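Long-range contact in single-stranded-DNA-specific exonuclease RecJ (PDB 2ZXR), which degrades single-stranded DNA in the 5' to 3' direction with the help of divalent metal ions, with no detectable activity on single-stranded RNA: residues N457-E469 / A498-S510. Sequence-based numbering, arbitrary orientation.
Sequences NPEPLFLLFGAPE and ALPPEVEVAGLLS
Phe-462 and Gly-507 open an antiparallel ladder that illustrates how strands distant in sequence are zipped together inside the OB-fold barrel of RecJ. Three hydrogen-bonded pairs, Phe-462 with Gly-507, Leu-464 with Val-505 and Gly-466 with Val-503, exchange two bonds each; that from Phe-462 N to Gly-507 O spans 2.8 Å and is nearly straight (172°). Between the rungs, backbone carbonyls also receive CA-H groups, as where Leu-463 CA lies 3.3 Å from Val-505 O.

The tight part is apolar. On the face carrying Phe-462, Leu-464, Val-505 and Val-503, CB of Leu-464 meets CB of Val-505 at 4.1 Å, and Leu-484 of strand 479-484 and Ala-524 of strand 517-528 add to this layer. Where the chains begin to diverge, Leu-508 swings its CD2 methyl against CD2 of Leu-461 (3.5 Å).

The solvent side begins at Glu-459, whose aliphatic stem lies across the same Leu-508 methyl at about a right angle. With its CG anti to the backbone N (chi1 -175°) and the rest extended, Glu-459 brings OE2 to a water that donates to it and to Leu-509 O; a second water joins Pro-460 O to Leu-509 N, so two waters bridge the chains beyond the last direct bond.

At the other end Glu-502 and Ala-467 are exposed, yet Phe-465 and Pro-468 still pack closely. Glu-502 holds its carboxylate obliquely by the Phe-465 ring, the planes 79° apart, and Arg-640 makes a cation-pi contact with that ring. Glu-504 is buried, its OE2 paired with Arg-528 in a salt bridge. Beyond Gly-466, Pro-468 packs its CG against CB of Leu-499. On the ring of Phe-465 the carbonyl oxygen of Val-503 sits 3.6 Å above one face, displaced toward the rim.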
loop_
_atom_site.group_PDB
_atom_site.type_symbol
_atom_site.label_atom_id
_atom_site.label_comp_id
_atom_site.label_asym_id
_atom_site.label_seq_id
_atom_site.Cartn_x
_atom_site.Cartn_y
_atom_site.Cartn_z
ATOM N N ASN A 457 -3.710 3.729 0.428
ATOM C CA ASN A 457 -3.466 3.805 -1.002
ATOM C C ASN A 457 -1.982 3.734 -1.184
ATOM O O ASN A 457 -1.277 4.700 -0.886
ATOM C CB ASN A 457 -3.980 5.148 -1.608
ATOM C CG ASN A 457 -3.670 6.300 -0.730
ATOM O OD1 ASN A 457 -3.375 7.430 -1.163
ATOM N ND2 ASN A 457 -3.732 6.024 0.556
ATOM N N PRO A 458 -1.479 2.571 -1.637
ATOM C CA PRO A 458 -0.046 2.409 -1.866
ATOM C C PRO A 458 0.288 3.146 -3.150
ATOM O O PRO A 458 -0.576 3.399 -3.969
ATOM C CB PRO A 458 0.109 0.904 -2.027
ATOM C CG PRO A 458 -1.154 0.516 -2.688
ATOM C CD PRO A 458 -2.195 1.313 -1.917
ATOM N N GLU A 459 1.532 3.536 -3.321
ATOM C CA GLU A 459 1.886 4.204 -4.543
ATOM C C GLU A 459 1.611 3.202 -5.704
ATOM O O GLU A 459 1.883 1.994 -5.592
ATOM C CB GLU A 459 3.355 4.586 -4.463
ATOM C CG GLU A 459 3.873 5.389 -5.609
ATOM C CD GLU A 459 5.241 5.942 -5.293
ATOM O OE1 GLU A 459 5.777 5.628 -4.209
ATOM O OE2 GLU A 459 5.772 6.683 -6.119
ATOM N N PRO A 460 1.034 3.685 -6.812
ATOM C CA PRO A 460 0.749 2.796 -7.953
ATOM C C PRO A 460 1.990 2.241 -8.665
ATOM O O PRO A 460 3.034 2.912 -8.744
ATOM C CB PRO A 460 -0.065 3.683 -8.892
ATOM C CG PRO A 460 0.443 5.031 -8.601
ATOM C CD PRO A 460 0.567 5.054 -7.087
ATOM N N LEU A 461 1.862 1.025 -9.198
ATOM C CA LEU A 461 2.945 0.398 -9.946
ATOM C C LEU A 461 2.550 0.242 -11.412
ATOM O O LEU A 461 1.422 -0.177 -11.719
ATOM C CB LEU A 461 3.267 -0.981 -9.390
ATOM C CG LEU A 461 3.799 -1.054 -7.968
ATOM C CD1 LEU A 461 3.689 -2.501 -7.492
ATOM C CD2 LEU A 461 5.238 -0.532 -7.920
ATOM N N PHE A 462 3.466 0.585 -12.312
ATOM C CA PHE A 462 3.198 0.459 -13.742
ATOM C C PHE A 462 3.937 -0.761 -14.278
ATOM O O PHE A 462 4.933 -1.229 -13.709
ATOM C CB PHE A 462 3.667 1.692 -14.541
ATOM C CG PHE A 462 2.844 2.928 -14.305
ATOM C CD1 PHE A 462 3.160 3.808 -13.276
ATOM C CD2 PHE A 462 1.729 3.187 -15.085
ATOM C CE1 PHE A 462 2.367 4.938 -13.027
ATOM C CE2 PHE A 462 0.932 4.299 -14.848
ATOM C CZ PHE A 462 1.255 5.184 -13.811
ATOM N N LEU A 463 3.462 -1.262 -15.406
ATOM C CA LEU A 463 4.097 -2.404 -16.009
ATOM C C LEU A 463 4.897 -1.894 -17.191
ATOM O O LEU A 463 4.406 -1.075 -17.954
ATOM C CB LEU A 463 3.029 -3.388 -16.473
ATOM C CG LEU A 463 3.474 -4.606 -17.283
ATOM C CD1 LEU A 463 4.234 -5.595 -16.371
ATOM C CD2 LEU A 463 2.231 -5.276 -17.886
ATOM N N LEU A 464 6.141 -2.339 -17.296
ATOM C CA LEU A 464 7.006 -2.013 -18.412
ATOM C C LEU A 464 7.348 -3.391 -18.973
ATOM O O LEU A 464 7.316 -4.401 -18.236
ATOM C CB LEU A 464 8.283 -1.299 -17.993
ATOM C CG LEU A 464 8.126 0.151 -17.538
ATOM C CD1 LEU A 464 7.373 0.178 -16.203
ATOM C CD2 LEU A 464 9.506 0.797 -17.392
ATOM N N PHE A 465 7.662 -3.442 -20.263
ATOM C CA PHE A 465 7.938 -4.715 -20.912
ATOM C C PHE A 465 8.894 -4.533 -22.071
ATOM O O PHE A 465 8.841 -3.519 -22.773
ATOM C CB PHE A 465 6.623 -5.305 -21.426
ATOM C CG PHE A 465 6.748 -6.707 -21.960
ATOM C CD1 PHE A 465 7.157 -6.943 -23.270
ATOM C CD2 PHE A 465 6.486 -7.802 -21.143
ATOM C CE1 PHE A 465 7.312 -8.263 -23.763
ATOM C CE2 PHE A 465 6.635 -9.128 -21.623
ATOM C CZ PHE A 465 7.051 -9.348 -22.937
ATOM N N GLY A 466 9.773 -5.511 -22.271
ATOM C CA GLY A 466 10.696 -5.425 -23.386
ATOM C C GLY A 466 12.049 -6.078 -23.231
ATOM O O GLY A 466 12.300 -6.860 -22.300
ATOM N N ALA A 467 12.922 -5.766 -24.181
ATOM C CA ALA A 467 14.275 -6.286 -24.163
ATOM C C ALA A 467 15.070 -5.150 -23.555
ATOM O O ALA A 467 15.107 -4.048 -24.092
ATOM C CB ALA A 467 14.760 -6.594 -25.580
ATOM N N PRO A 468 15.688 -5.399 -22.401
ATOM C CA PRO A 468 16.482 -4.379 -21.716
ATOM C C PRO A 468 17.650 -3.941 -22.577
ATOM O O PRO A 468 18.153 -4.727 -23.378
ATOM C CB PRO A 468 16.933 -5.093 -20.448
ATOM C CG PRO A 468 17.027 -6.530 -20.894
ATOM C CD PRO A 468 15.789 -6.704 -21.724
ATOM N N GLU A 469 18.081 -2.696 -22.412
ATOM C CA GLU A 469 19.202 -2.172 -23.184
ATOM C C GLU A 469 20.031 -1.220 -22.355
ATOM O O GLU A 469 19.548 -0.655 -21.372
ATOM C CB GLU A 469 18.700 -1.443 -24.424
ATOM C CG GLU A 469 17.705 -0.370 -24.109
ATOM C CD GLU A 469 16.513 -0.428 -25.029
ATOM O OE1 GLU A 469 15.450 0.153 -24.691
ATOM O OE2 GLU A 469 16.642 -1.059 -26.098
ATOM N N ALA A 498 22.493 -9.944 -15.005
ATOM C CA ALA A 498 22.320 -10.296 -16.408
ATOM C C ALA A 498 20.812 -10.582 -16.528
ATOM O O ALA A 498 20.282 -11.524 -15.928
ATOM C CB ALA A 498 23.137 -11.544 -16.762
ATOM N N LEU A 499 20.124 -9.746 -17.285
ATOM C CA LEU A 499 18.692 -9.901 -17.458
ATOM C C LEU A 499 18.334 -10.827 -18.616
ATOM O O LEU A 499 19.058 -10.909 -19.615
ATOM C CB LEU A 499 18.044 -8.532 -17.696
ATOM C CG LEU A 499 18.220 -7.417 -16.658
ATOM C CD1 LEU A 499 17.927 -7.969 -15.269
ATOM C CD2 LEU A 499 19.622 -6.852 -16.727
ATOM N N PRO A 500 17.215 -11.553 -18.493
ATOM C CA PRO A 500 16.873 -12.426 -19.616
ATOM C C PRO A 500 16.714 -11.566 -20.872
ATOM O O PRO A 500 16.688 -10.331 -20.790
ATOM C CB PRO A 500 15.573 -13.097 -19.160
ATOM C CG PRO A 500 15.065 -12.228 -18.032
ATOM C CD PRO A 500 16.311 -11.757 -17.353
ATOM N N PRO A 501 16.629 -12.199 -22.054
ATOM C CA PRO A 501 16.482 -11.420 -23.292
ATOM C C PRO A 501 15.250 -10.512 -23.295
ATOM O O PRO A 501 15.228 -9.461 -23.943
ATOM C CB PRO A 501 16.451 -12.499 -24.382
ATOM C CG PRO A 501 15.962 -13.724 -23.657
ATOM C CD PRO A 501 16.649 -13.648 -22.327
ATOM N N GLU A 502 14.227 -10.930 -22.567
ATOM C CA GLU A 502 13.006 -10.157 -22.448
ATOM C C GLU A 502 12.587 -10.140 -20.990
ATOM O O GLU A 502 12.610 -11.177 -20.311
ATOM C CB GLU A 502 11.886 -10.775 -23.275
ATOM C CG GLU A 502 11.581 -10.058 -24.577
ATOM C CD GLU A 502 10.180 -10.392 -25.062
ATOM O OE1 GLU A 502 9.769 -9.912 -26.145
ATOM O OE2 GLU A 502 9.484 -11.144 -24.338
ATOM N N VAL A 503 12.185 -8.967 -20.509
ATOM C CA VAL A 503 11.758 -8.833 -19.122
ATOM C C VAL A 503 10.424 -8.121 -18.956
ATOM O O VAL A 503 9.907 -7.468 -19.869
ATOM C CB VAL A 503 12.794 -8.041 -18.284
ATOM C CG1 VAL A 503 14.125 -8.764 -18.250
ATOM C CG2 VAL A 503 12.964 -6.657 -18.867
ATOM N N GLU A 504 9.871 -8.269 -17.766
ATOM C CA GLU A 504 8.635 -7.613 -17.382
ATOM C C GLU A 504 9.029 -6.894 -16.099
ATOM O O GLU A 504 9.767 -7.444 -15.294
ATOM C CB GLU A 504 7.542 -8.635 -17.081
ATOM C CG GLU A 504 6.532 -8.735 -18.171
ATOM C CD GLU A 504 5.478 -9.751 -17.885
ATOM O OE1 GLU A 504 4.435 -9.648 -18.552
ATOM O OE2 GLU A 504 5.683 -10.643 -17.015
ATOM N N VAL A 505 8.551 -5.674 -15.917
ATOM C CA VAL A 505 8.890 -4.897 -14.726
ATOM C C VAL A 505 7.672 -4.243 -14.108
ATOM O O VAL A 505 6.867 -3.649 -14.827
ATOM C CB VAL A 505 9.851 -3.741 -15.051
ATOM C CG1 VAL A 505 10.062 -2.878 -13.779
ATOM C CG2 VAL A 505 11.181 -4.279 -15.571
ATOM N N ALA A 506 7.554 -4.346 -12.780
ATOM C CA ALA A 506 6.482 -3.707 -12.037
ATOM C C ALA A 506 7.234 -2.556 -11.389
ATOM O O ALA A 506 8.103 -2.787 -10.540
ATOM C CB ALA A 506 5.943 -4.619 -10.986
ATOM N N GLY A 507 6.938 -1.315 -11.771
ATOM C CA GLY A 507 7.704 -0.239 -11.182
ATOM C C GLY A 507 7.031 1.056 -10.806
ATOM O O GLY A 507 5.960 1.376 -11.297
ATOM N N LEU A 508 7.705 1.810 -9.943
ATOM C CA LEU A 508 7.220 3.104 -9.469
ATOM C C LEU A 508 7.748 4.214 -10.371
ATOM O O LEU A 508 8.958 4.283 -10.628
ATOM C CB LEU A 508 7.720 3.344 -8.036
ATOM C CG LEU A 508 7.251 2.314 -7.007
ATOM C CD1 LEU A 508 8.208 2.281 -5.769
ATOM C CD2 LEU A 508 5.808 2.685 -6.594
ATOM N N LEU A 509 6.856 5.077 -10.838
ATOM C CA LEU A 509 7.253 6.201 -11.682
ATOM C C LEU A 509 7.940 7.174 -10.723
ATOM O O LEU A 509 7.325 7.652 -9.768
ATOM C CB LEU A 509 6.035 6.902 -12.290
ATOM C CG LEU A 509 6.199 7.575 -13.668
ATOM C CD1 LEU A 509 5.308 8.770 -13.711
ATOM C CD2 LEU A 509 7.649 7.950 -14.003
ATOM N N SER A 510 9.198 7.491 -10.984
ATOM C CA SER A 510 9.921 8.372 -10.082
ATOM C C SER A 510 10.414 9.668 -10.713
ATOM O O SER A 510 10.758 9.718 -11.907
ATOM C CB SER A 510 11.128 7.622 -9.516
ATOM O OG SER A 510 10.776 6.289 -9.247
HETATM O O HOH W 1 4.586 7.601 -8.271
HETATM O O HOH W 2 4.257 4.978 -10.026
#